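Local coordinates for carbohydrate oxidase (Microdochium nivale, PDB 3RJA), which oxidises the C1 hydroxyl of mono-, oligo- and polysaccharides with bound FAD, giving lactones while molecular oxygen is reduced to hydrogen peroxide, at residues A[258-263]-A[300-305]; A[19-24]-A[40-45]. All blocks are in the same frame, centred on the assembly; numbering follows the deposited sequence.

Contact 1: residues A[258-263]-A[300-305]; sequences GIEGLY and LSYSNF. With ABL ((2R,3R,4R,5R)-4,5-dihydroxy-2-(hydroxymethyl)-6-oxopiperidin-3-yl beta-D-glucopyranoside), chain G.
Tyr302 reaches from the turn after helix 295-301 to Glu260 and Gly261 on strand 258-264, an inner strand of the eight-stranded antiparallel sheet that contributes to the sugar site of this FAD-linked oxidase. Its CB points toward the strand, and the Glu260 and Gly261 oxygens meet the ring at its edge, near its plane. In the conformer described, one of two, CD1 lies 4.1 Å from Glu260 OE2 and CE1 closes to 3.3 Å of it; carboxylate and ring are turned 58° apart. CE2, on the other flank, and CZ, at the hydroxyl end, each lie 3.8 Å from Gly261 O. At the tip, OH donates to Gly261 O at 2.8 Å, from above the carbonyl plane and not along a lone pair. Phe148 stacks on the ring and Arg213 makes a cation-pi contact with it, while the Glu260 carboxylate is held through OE1 by Tyr252 of the substrate pocket. Ser303, also with two conformers, here donates from OG to Leu300 O and accepts from Phe305 N, an ST turn that spans Asn304. With CG beside its backbone N (chi1 -71°), Asn304 brings ND2 to O6 of the analogue, donating at 3.3 Å and 150°.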
ATOM      1  N   GLY A 258       3.126  19.900  -7.765  1.00 13.24           N
ATOM      2  CA  GLY A 258       4.213  20.253  -6.876  1.00 13.00           C
ATOM      3  C   GLY A 258       5.088  19.039  -6.640  1.00 13.23           C
ATOM      4  O   GLY A 258       4.636  17.910  -6.793  1.00 13.43           O
ATOM      5  N   ILE A 259       6.348  19.275  -6.300  1.00 13.63           N
ATOM      6  CA  ILE A 259       7.155  18.236  -5.693  1.00 15.29           C
ATOM      7  C   ILE A 259       6.921  18.275  -4.178  1.00 15.43           C
ATOM      8  O   ILE A 259       6.965  19.346  -3.574  1.00 16.17           O
ATOM      9  CB  ILE A 259       8.654  18.420  -6.031  1.00 15.24           C
ATOM     10  CG1 ILE A 259       8.917  18.028  -7.501  1.00 15.62           C
ATOM     11  CG2 ILE A 259       9.528  17.664  -5.048  1.00 15.58           C
ATOM     12  CD1 ILE A 259      10.337  18.428  -8.052  1.00 14.66           C
ATOM     13  N   GLU A 260       6.655  17.119  -3.571  1.00 15.36           N
ATOM     14  CA  GLU A 260       6.749  17.026  -2.107  1.00 16.74           C
ATOM     15  C   GLU A 260       7.731  15.940  -1.736  1.00 14.75           C
ATOM     16  O   GLU A 260       7.770  14.878  -2.358  1.00 13.54           O
ATOM     17  CB  GLU A 260       5.433  16.625  -1.420  1.00 17.74           C
ATOM     18  CG  GLU A 260       4.156  17.049  -2.042  1.00 19.33           C
ATOM     19  CD  GLU A 260       2.972  16.392  -1.317  0.50 17.72           C
ATOM     20  OE1 GLU A 260       2.238  15.619  -1.953  0.50 16.92           O
ATOM     21  OE2 GLU A 260       2.825  16.612  -0.097  0.50 17.36           O
ATOM     22  N   GLY A 261       8.444  16.168  -0.650  1.00 15.30           N
ATOM     23  CA  GLY A 261       9.490  15.259  -0.270  1.00 14.20           C
ATOM     24  C   GLY A 261       9.911  15.347   1.162  1.00 14.32           C
ATOM     25  O   GLY A 261       9.474  16.244   1.930  1.00 14.13           O
ATOM     26  N   LEU A 262      10.758  14.381   1.502  1.00 13.91           N
ATOM     27  CA  LEU A 262      11.383  14.235   2.797  1.00 15.42           C
ATOM     28  C   LEU A 262      12.872  13.931   2.590  1.00 15.36           C
ATOM     29  O   LEU A 262      13.236  13.006   1.853  1.00 15.71           O
ATOM     30  CB  LEU A 262      10.726  13.099   3.598  1.00 14.23           C
ATOM     31  CG  LEU A 262      11.154  13.062   5.079  1.00 15.09           C
ATOM     32  CD1 LEU A 262      10.746  14.355   5.800  1.00 14.79           C
ATOM     33  CD2 LEU A 262      10.655  11.797   5.881  1.00 14.25           C
ATOM     34  N   TYR A 263      13.717  14.725   3.234  1.00 16.14           N
ATOM     35  CA  TYR A 263      15.173  14.581   3.118  1.00 15.62           C
ATOM     36  C   TYR A 263      15.787  14.165   4.449  1.00 16.47           C
ATOM     37  O   TYR A 263      15.517  14.797   5.504  1.00 15.15           O
ATOM     38  CB  TYR A 263      15.820  15.882   2.621  1.00 16.29           C
ATOM     39  CG  TYR A 263      17.333  15.756   2.460  1.00 17.25           C
ATOM     40  CD1 TYR A 263      17.875  15.126   1.341  1.00 17.00           C
ATOM     41  CD2 TYR A 263      18.211  16.261   3.430  1.00 17.47           C
ATOM     42  CE1 TYR A 263      19.240  14.982   1.177  1.00 18.67           C
ATOM     43  CE2 TYR A 263      19.605  16.128   3.280  1.00 19.00           C
ATOM     44  CZ  TYR A 263      20.107  15.473   2.149  1.00 20.11           C
ATOM     45  OH  TYR A 263      21.460  15.315   1.969  1.00 20.64           O
ATOM     46  N   LEU A 300       3.436  12.857  11.750  1.00 15.15           N
ATOM     47  CA  LEU A 300       2.293  13.758  11.841  1.00 15.62           C
ATOM     48  C   LEU A 300       2.203  14.638  10.597  1.00 16.72           C
ATOM     49  O   LEU A 300       1.107  14.841  10.026  1.00 18.03           O
ATOM     50  CB  LEU A 300       2.391  14.655  13.107  1.00 15.21           C
ATOM     51  CG  LEU A 300       1.212  15.614  13.359  1.00 16.36           C
ATOM     52  CD1 LEU A 300      -0.123  14.833  13.331  1.00 15.50           C
ATOM     53  CD2 LEU A 300       1.405  16.386  14.707  1.00 16.40           C
ATOM     54  N   SER A 301       3.354  15.165  10.176  1.00 15.38           N
ATOM     55  CA  SER A 301       3.381  16.148   9.084  1.00 14.82           C
ATOM     56  C   SER A 301       2.722  15.675   7.783  1.00 15.08           C
ATOM     57  O   SER A 301       2.058  16.459   7.145  1.00 14.73           O
ATOM     58  CB  SER A 301       4.808  16.577   8.778  1.00 14.52           C
ATOM     59  OG  SER A 301       4.793  17.638   7.865  1.00 13.53           O
ATOM     60  N   TYR A 302       2.913  14.402   7.410  1.00 15.52           N
ATOM     61  CA  TYR A 302       2.373  13.894   6.133  0.50 14.65           C
ATOM     62  C   TYR A 302       1.085  13.062   6.304  1.00 14.28           C
ATOM     63  O   TYR A 302       0.606  12.457   5.347  1.00 13.69           O
ATOM     64  CB  TYR A 302       3.454  13.117   5.346  0.50 14.69           C
ATOM     65  CG  TYR A 302       4.304  13.974   4.402  0.50 15.23           C
ATOM     66  CD1 TYR A 302       3.719  14.714   3.374  0.50 15.14           C
ATOM     67  CD2 TYR A 302       5.687  14.041   4.544  0.50 15.43           C
ATOM     68  CE1 TYR A 302       4.484  15.492   2.516  0.50 14.93           C
ATOM     69  CE2 TYR A 302       6.463  14.825   3.699  0.50 15.14           C
ATOM     70  CZ  TYR A 302       5.862  15.540   2.680  0.50 15.54           C
ATOM     71  OH  TYR A 302       6.639  16.309   1.829  0.50 14.40           O
ATOM     72  N   SER A 303       0.503  13.077   7.515  1.00 13.93           N
ATOM     73  CA  SER A 303      -0.643  12.214   7.850  0.70 13.36           C
ATOM     74  C   SER A 303      -2.006  12.703   7.341  1.00 14.83           C
ATOM     75  O   SER A 303      -2.946  11.883   7.182  1.00 13.26           O
ATOM     76  CB  SER A 303      -0.751  12.048   9.383  0.70 12.39           C
ATOM     77  OG  SER A 303      -1.084  13.283   9.995  0.70  9.40           O
ATOM     78  N   ASN A 304      -2.125  14.020   7.140  1.00 14.79           N
ATOM     79  CA  ASN A 304      -3.386  14.671   6.800  1.00 17.02           C
ATOM     80  C   ASN A 304      -4.412  14.641   7.941  1.00 17.82           C
ATOM     81  O   ASN A 304      -5.601  14.793   7.691  1.00 18.97           O
ATOM     82  CB  ASN A 304      -4.004  14.077   5.526  1.00 19.12           C
ATOM     83  CG  ASN A 304      -3.227  14.448   4.282  1.00 23.98           C
ATOM     84  OD1 ASN A 304      -2.761  15.581   4.156  1.00 26.43           O
ATOM     85  ND2 ASN A 304      -3.068  13.492   3.359  1.00 25.59           N
ATOM     86  N   PHE A 305      -3.959  14.416   9.173  1.00 17.55           N
ATOM     87  CA  PHE A 305      -4.844  14.418  10.357  1.00 18.13           C
ATOM     88  C   PHE A 305      -4.183  15.166  11.490  1.00 17.76           C
ATOM     89  O   PHE A 305      -2.972  15.436  11.449  1.00 15.58           O
ATOM     90  CB  PHE A 305      -5.178  12.984  10.814  1.00 18.70           C
ATOM     91  CG  PHE A 305      -6.082  12.279   9.888  1.00 22.08           C
ATOM     92  CD1 PHE A 305      -7.467  12.420  10.014  1.00 22.21           C
ATOM     93  CD2 PHE A 305      -5.566  11.525   8.834  1.00 23.87           C
ATOM     94  CE1 PHE A 305      -8.323  11.797   9.126  1.00 24.19           C
ATOM     95  CE2 PHE A 305      -6.419  10.885   7.922  1.00 26.36           C
ATOM     96  CZ  PHE A 305      -7.801  11.025   8.062  1.00 28.31           C
TER
HETATM   97  C1A ABL G 604      -2.246   7.042  -0.750  1.00 42.43           C
HETATM   98  O1A ABL G 604      -1.625   5.990  -1.029  1.00 45.61           O
HETATM   99  C2A ABL G 604      -1.518   8.400  -0.697  1.00 42.65           C
HETATM  100  O2A ABL G 604      -0.196   8.160  -0.218  1.00 39.75           O
HETATM  101  C3A ABL G 604      -2.236   9.452   0.186  1.00 38.30           C
HETATM  102  O3A ABL G 604      -1.635  10.735  -0.120  1.00 38.64           O
HETATM  103  C4A ABL G 604      -3.703   9.511  -0.192  1.00 40.88           C
HETATM  104  O1  ABL G 604      -4.414  10.517   0.575  1.00 43.18           O
HETATM  105  C5A ABL G 604      -4.363   8.117   0.095  1.00 40.31           C
HETATM  106  N5  ABL G 604      -3.578   7.007  -0.507  1.00 39.74           N
HETATM  107  C6A ABL G 604      -5.790   7.999  -0.502  1.00 39.00           C
HETATM  108  O6A ABL G 604      -6.629   7.064   0.202  1.00 35.72           O
HETATM  109  C1  ABL G 604      -4.671  11.820  -0.023  1.00 45.15           C
HETATM  110  C2  ABL G 604      -5.908  12.481   0.636  1.00 46.58           C
HETATM  111  O2  ABL G 604      -7.036  11.616   0.455  1.00 51.76           O
HETATM  112  C3  ABL G 604      -6.139  13.862   0.009  1.00 48.71           C
HETATM  113  O3  ABL G 604      -7.258  14.522   0.599  1.00 50.06           O
HETATM  114  C4  ABL G 604      -4.826  14.700   0.134  1.00 46.14           C
HETATM  115  O4  ABL G 604      -4.969  16.003  -0.414  1.00 48.59           O
HETATM  116  C5  ABL G 604      -3.673  13.965  -0.560  1.00 44.99           C
HETATM  117  O5  ABL G 604      -3.531  12.663   0.059  1.00 45.16           O
HETATM  118  C6  ABL G 604      -2.359  14.754  -0.517  1.00 40.74           C
HETATM  119  O6  ABL G 604      -1.962  15.137   0.761  1.00 36.37           O

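Contact 2: residues A[19-24]-A[40-45]; sequences TADYER and IAQTQT. With ABL ((2R,3R,4R,5R)-4,5-dihydroxy-2-(hydroxymethyl)-6-oxopiperidin-3-yl beta-D-glucopyranoside), chain H.
Asp21, in the one of its two conformers described, carries CG beside its backbone N (chi1 -82°), which swings the carboxylate toward Gln42, whose own chain leaves with CG anti to N (chi1 -167°) and stays extended to the amide. The two side chains cross at about a right angle, and the flat groups are turned 53° apart. In that conformer Asp21 OD1 and Gln42 OE1 stand 2.9 Å apart, but the amide is probably turned over; turned back, it may offer its N-H to OD1, which the present labels do not settle. Arg90 forms a salt bridge with Asp21 OD1. Tyr22 and Ile40 also cross at about a right angle, Ile40 CD1 meeting Tyr22 CE2 obliquely at 3.8 Å. The contact joins helix 20-25 to strand 39-42, an outermost strand of the three-stranded parallel sheet in the FAD-binding part of the chain, and a second molecule of the analogue sits against both segments. Asp21 CB comes within 3.3 Å of its lactam oxygen O1A, and Gln42 CD lies 3.6 Å from its C6A. An alanine in place of Gln42 would probably open a gap beside C6A and deprive Asp21 of its amide neighbour. At the helix N-cap, Thr19 OG1 lies 2.7 Å from O1A; Ile16 O is within its reach as well, and which oxygen takes its proton is not settled.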
ATOM      1  N   THR A  19     -25.321  -3.804  16.305  1.00 22.75           N
ATOM      2  CA  THR A  19     -24.572  -3.217  17.419  1.00 19.72           C
ATOM      3  C   THR A  19     -23.459  -2.289  16.894  1.00 19.91           C
ATOM      4  O   THR A  19     -23.039  -2.401  15.722  1.00 19.44           O
ATOM      5  CB  THR A  19     -23.950  -4.292  18.325  1.00 19.24           C
ATOM      6  OG1 THR A  19     -22.951  -5.024  17.607  1.00 17.05           O
ATOM      7  CG2 THR A  19     -24.996  -5.262  18.852  1.00 19.62           C
ATOM      8  N   ALA A  20     -22.970  -1.409  17.766  1.00 16.27           N
ATOM      9  CA  ALA A  20     -21.886  -0.493  17.418  1.00 18.11           C
ATOM     10  C   ALA A  20     -20.699  -1.227  16.796  1.00 17.07           C
ATOM     11  O   ALA A  20     -20.263  -0.848  15.715  1.00 20.62           O
ATOM     12  CB  ALA A  20     -21.430   0.331  18.643  1.00 18.59           C
ATOM     13  N   ASP A  21     -20.190  -2.262  17.470  1.00 15.04           N
ATOM     14  CA  ASP A  21     -19.038  -2.999  16.962  0.50 14.84           C
ATOM     15  C   ASP A  21     -19.281  -3.518  15.545  1.00 14.44           C
ATOM     16  O   ASP A  21     -18.418  -3.381  14.698  1.00 13.82           O
ATOM     17  CB  ASP A  21     -18.638  -4.136  17.902  0.50 14.50           C
ATOM     18  CG  ASP A  21     -17.764  -3.650  19.059  0.50 15.11           C
ATOM     19  OD1 ASP A  21     -16.519  -3.742  18.955  0.50 15.75           O
ATOM     20  OD2 ASP A  21     -18.314  -3.153  20.064  0.50 14.44           O
ATOM     21  N   TYR A  22     -20.470  -4.076  15.298  1.00 13.23           N
ATOM     22  CA  TYR A  22     -20.778  -4.609  13.966  1.00 13.63           C
ATOM     23  C   TYR A  22     -20.771  -3.482  12.923  1.00 14.00           C
ATOM     24  O   TYR A  22     -20.070  -3.584  11.916  1.00 12.21           O
ATOM     25  CB  TYR A  22     -22.114  -5.370  13.949  1.00 12.79           C
ATOM     26  CG  TYR A  22     -22.474  -5.931  12.587  1.00 12.89           C
ATOM     27  CD1 TYR A  22     -23.159  -5.164  11.655  1.00 12.73           C
ATOM     28  CD2 TYR A  22     -22.126  -7.229  12.241  1.00 12.44           C
ATOM     29  CE1 TYR A  22     -23.491  -5.685  10.399  1.00 12.77           C
ATOM     30  CE2 TYR A  22     -22.429  -7.745  11.004  1.00 13.14           C
ATOM     31  CZ  TYR A  22     -23.111  -6.972  10.083  1.00 14.04           C
ATOM     32  OH  TYR A  22     -23.433  -7.519   8.849  1.00 16.52           O
ATOM     33  N   GLU A  23     -21.519  -2.400  13.198  1.00 13.56           N
ATOM     34  CA  GLU A  23     -21.577  -1.253  12.299  1.00 14.54           C
ATOM     35  C   GLU A  23     -20.186  -0.686  11.984  1.00 14.51           C
ATOM     36  O   GLU A  23     -19.916  -0.353  10.843  1.00 13.88           O
ATOM     37  CB  GLU A  23     -22.509  -0.139  12.822  1.00 15.25           C
ATOM     38  CG  GLU A  23     -24.010  -0.552  12.910  1.00 19.00           C
ATOM     39  CD  GLU A  23     -24.653  -0.875  11.567  0.50 18.71           C
ATOM     40  OE1 GLU A  23     -24.589  -0.029  10.661  0.50 19.35           O
ATOM     41  OE2 GLU A  23     -25.230  -1.976  11.416  0.50 20.44           O
ATOM     42  N   ARG A  24     -19.331  -0.553  13.006  1.00 15.13           N
ATOM     43  CA  ARG A  24     -17.963  -0.114  12.815  1.00 14.29           C
ATOM     44  C   ARG A  24     -17.159  -1.106  11.937  1.00 13.56           C
ATOM     45  O   ARG A  24     -16.515  -0.702  10.978  1.00 12.37           O
ATOM     46  CB  ARG A  24     -17.258   0.060  14.167  1.00 16.31           C
ATOM     47  CG  ARG A  24     -15.740   0.270  14.039  1.00 17.93           C
ATOM     48  CD  ARG A  24     -15.038   0.474  15.399  1.00 20.05           C
ATOM     49  NE  ARG A  24     -13.643   0.055  15.297  1.00 23.31           N
ATOM     50  CZ  ARG A  24     -12.701   0.292  16.215  1.00 27.14           C
ATOM     51  NH1 ARG A  24     -13.007   0.980  17.313  1.00 25.91           N
ATOM     52  NH2 ARG A  24     -11.449  -0.157  16.031  1.00 21.19           N
ATOM     53  N   ILE A  40     -18.798 -11.917  11.175  1.00 11.06           N
ATOM     54  CA  ILE A  40     -17.552 -11.252  11.503  1.00 11.19           C
ATOM     55  C   ILE A  40     -16.990 -11.785  12.827  1.00 12.19           C
ATOM     56  O   ILE A  40     -17.616 -11.607  13.880  1.00 12.86           O
ATOM     57  CB  ILE A  40     -17.722  -9.737  11.593  1.00 11.32           C
ATOM     58  CG1 ILE A  40     -18.464  -9.176  10.358  1.00 11.25           C
ATOM     59  CG2 ILE A  40     -16.340  -9.043  11.750  1.00 10.42           C
ATOM     60  CD1 ILE A  40     -18.628  -7.615  10.415  1.00 11.69           C
ATOM     61  N   ALA A  41     -15.812 -12.437  12.751  1.00 11.64           N
ATOM     62  CA  ALA A  41     -15.048 -12.912  13.910  1.00 11.39           C
ATOM     63  C   ALA A  41     -14.076 -11.805  14.329  1.00 12.17           C
ATOM     64  O   ALA A  41     -13.122 -11.492  13.592  1.00 12.28           O
ATOM     65  CB  ALA A  41     -14.268 -14.170  13.574  1.00 10.61           C
ATOM     66  N   GLN A  42     -14.329 -11.202  15.489  1.00 11.87           N
ATOM     67  CA  GLN A  42     -13.506 -10.091  15.967  1.00 12.92           C
ATOM     68  C   GLN A  42     -12.442 -10.699  16.897  1.00 13.63           C
ATOM     69  O   GLN A  42     -12.667 -10.837  18.117  1.00 14.13           O
ATOM     70  CB  GLN A  42     -14.366  -9.070  16.706  1.00 12.55           C
ATOM     71  CG  GLN A  42     -13.662  -7.730  16.970  1.00 13.41           C
ATOM     72  CD  GLN A  42     -14.444  -6.839  17.922  1.00 13.71           C
ATOM     73  OE1 GLN A  42     -15.190  -5.931  17.494  1.00 16.24           O
ATOM     74  NE2 GLN A  42     -14.282  -7.081  19.204  1.00 11.73           N
ATOM     75  N   THR A  43     -11.312 -11.097  16.313  1.00 11.80           N
ATOM     76  CA  THR A  43     -10.358 -11.955  17.015  1.00 12.28           C
ATOM     77  C   THR A  43      -9.492 -11.201  18.015  1.00 12.31           C
ATOM     78  O   THR A  43      -9.151 -10.049  17.783  1.00 12.52           O
ATOM     79  CB  THR A  43      -9.427 -12.698  16.025  1.00 12.30           C
ATOM     80  OG1 THR A  43      -8.736 -11.754  15.187  1.00 11.08           O
ATOM     81  CG2 THR A  43     -10.230 -13.689  15.162  1.00 11.67           C
ATOM     82  N   GLN A  44      -9.077 -11.881  19.078  1.00 12.65           N
ATOM     83  CA  GLN A  44      -8.188 -11.301  20.080  1.00 12.26           C
ATOM     84  C   GLN A  44      -6.830 -12.016  20.133  1.00 12.17           C
ATOM     85  O   GLN A  44      -5.836 -11.446  20.582  1.00 12.95           O
ATOM     86  CB  GLN A  44      -8.862 -11.332  21.480  1.00 12.71           C
ATOM     87  CG  GLN A  44     -10.051 -10.374  21.605  1.00 13.23           C
ATOM     88  CD  GLN A  44      -9.637  -8.881  21.640  1.00 14.68           C
ATOM     89  OE1 GLN A  44      -8.484  -8.549  21.948  1.00 14.93           O
ATOM     90  NE2 GLN A  44     -10.573  -7.989  21.314  1.00 13.29           N
ATOM     91  N   THR A  45      -6.777 -13.257  19.670  1.00 11.47           N
ATOM     92  CA  THR A  45      -5.559 -14.065  19.781  1.00 11.53           C
ATOM     93  C   THR A  45      -5.296 -14.856  18.492  1.00 11.91           C
ATOM     94  O   THR A  45      -6.198 -14.997  17.645  1.00 11.28           O
ATOM     95  CB  THR A  45      -5.717 -15.135  20.875  1.00 11.76           C
ATOM     96  OG1 THR A  45      -6.734 -16.069  20.464  1.00 10.25           O
ATOM     97  CG2 THR A  45      -6.082 -14.509  22.259  1.00 11.29           C
TER
HETATM   98  C1A ABL H 605     -20.188  -6.968  18.844  0.50 21.76           C
HETATM   99  O1A ABL H 605     -20.779  -6.676  17.778  0.50 19.31           O
HETATM  100  C2A ABL H 605     -20.791  -6.641  20.212  0.50 22.23           C
HETATM  101  O2A ABL H 605     -21.631  -5.504  20.029  0.50 23.90           O
HETATM  102  C3A ABL H 605     -19.691  -6.254  21.215  0.50 22.79           C
HETATM  103  O3A ABL H 605     -20.305  -6.085  22.505  0.50 24.11           O
HETATM  104  C4A ABL H 605     -18.659  -7.343  21.300  0.50 21.59           C
HETATM  105  O1  ABL H 605     -17.624  -6.982  22.234  0.50 24.03           O
HETATM  106  C5A ABL H 605     -17.981  -7.362  19.903  0.50 20.25           C
HETATM  107  N5  ABL H 605     -18.981  -7.577  18.842  0.50 20.01           N
HETATM  108  C6A ABL H 605     -16.983  -8.540  19.820  0.50 18.31           C
HETATM  109  O6A ABL H 605     -17.466  -9.656  20.545  0.50 16.40           O
HETATM  110  C1  ABL H 605     -17.393  -7.736  23.450  0.50 27.42           C
HETATM  111  C2  ABL H 605     -16.190  -7.123  24.191  0.50 28.90           C
HETATM  112  O2  ABL H 605     -15.020  -7.163  23.369  0.50 28.96           O
HETATM  113  C3  ABL H 605     -15.925  -7.874  25.489  0.50 29.69           C
HETATM  114  O3  ABL H 605     -14.954  -7.139  26.209  0.50 30.26           O
HETATM  115  C4  ABL H 605     -17.246  -8.056  26.301  0.50 29.86           C
HETATM  116  O4  ABL H 605     -17.026  -8.941  27.390  0.50 30.60           O
HETATM  117  C5  ABL H 605     -18.362  -8.613  25.411  0.50 29.63           C
HETATM  118  O5  ABL H 605     -18.512  -7.707  24.307  0.50 29.53           O
HETATM  119  C6  ABL H 605     -19.691  -8.872  26.134  0.50 30.59           C
HETATM  120  O6  ABL H 605     -20.238  -7.764  26.801  0.50 30.97           O

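The two contacts illustrate how one chain can hold the same ligand at separate places. They follow in series, the 19-24/40-45 pair being complete before 258-263 begins, and they do not touch: their centres are 33 Å apart and their nearest atoms about 14 Å. They share no sheet, contact 2 using the small parallel sheet of the FAD-binding part and contact 1 the large antiparallel one. The flavin is about 8 Å from the side chain of Tyr302 and about 11 Å from that of Ile40. Contact 1 belongs to the pocket beside the cofactor, consistent with the site of sugar oxidation; the second pocket, at contact 2, shares none of its lining residues, and its role is not established.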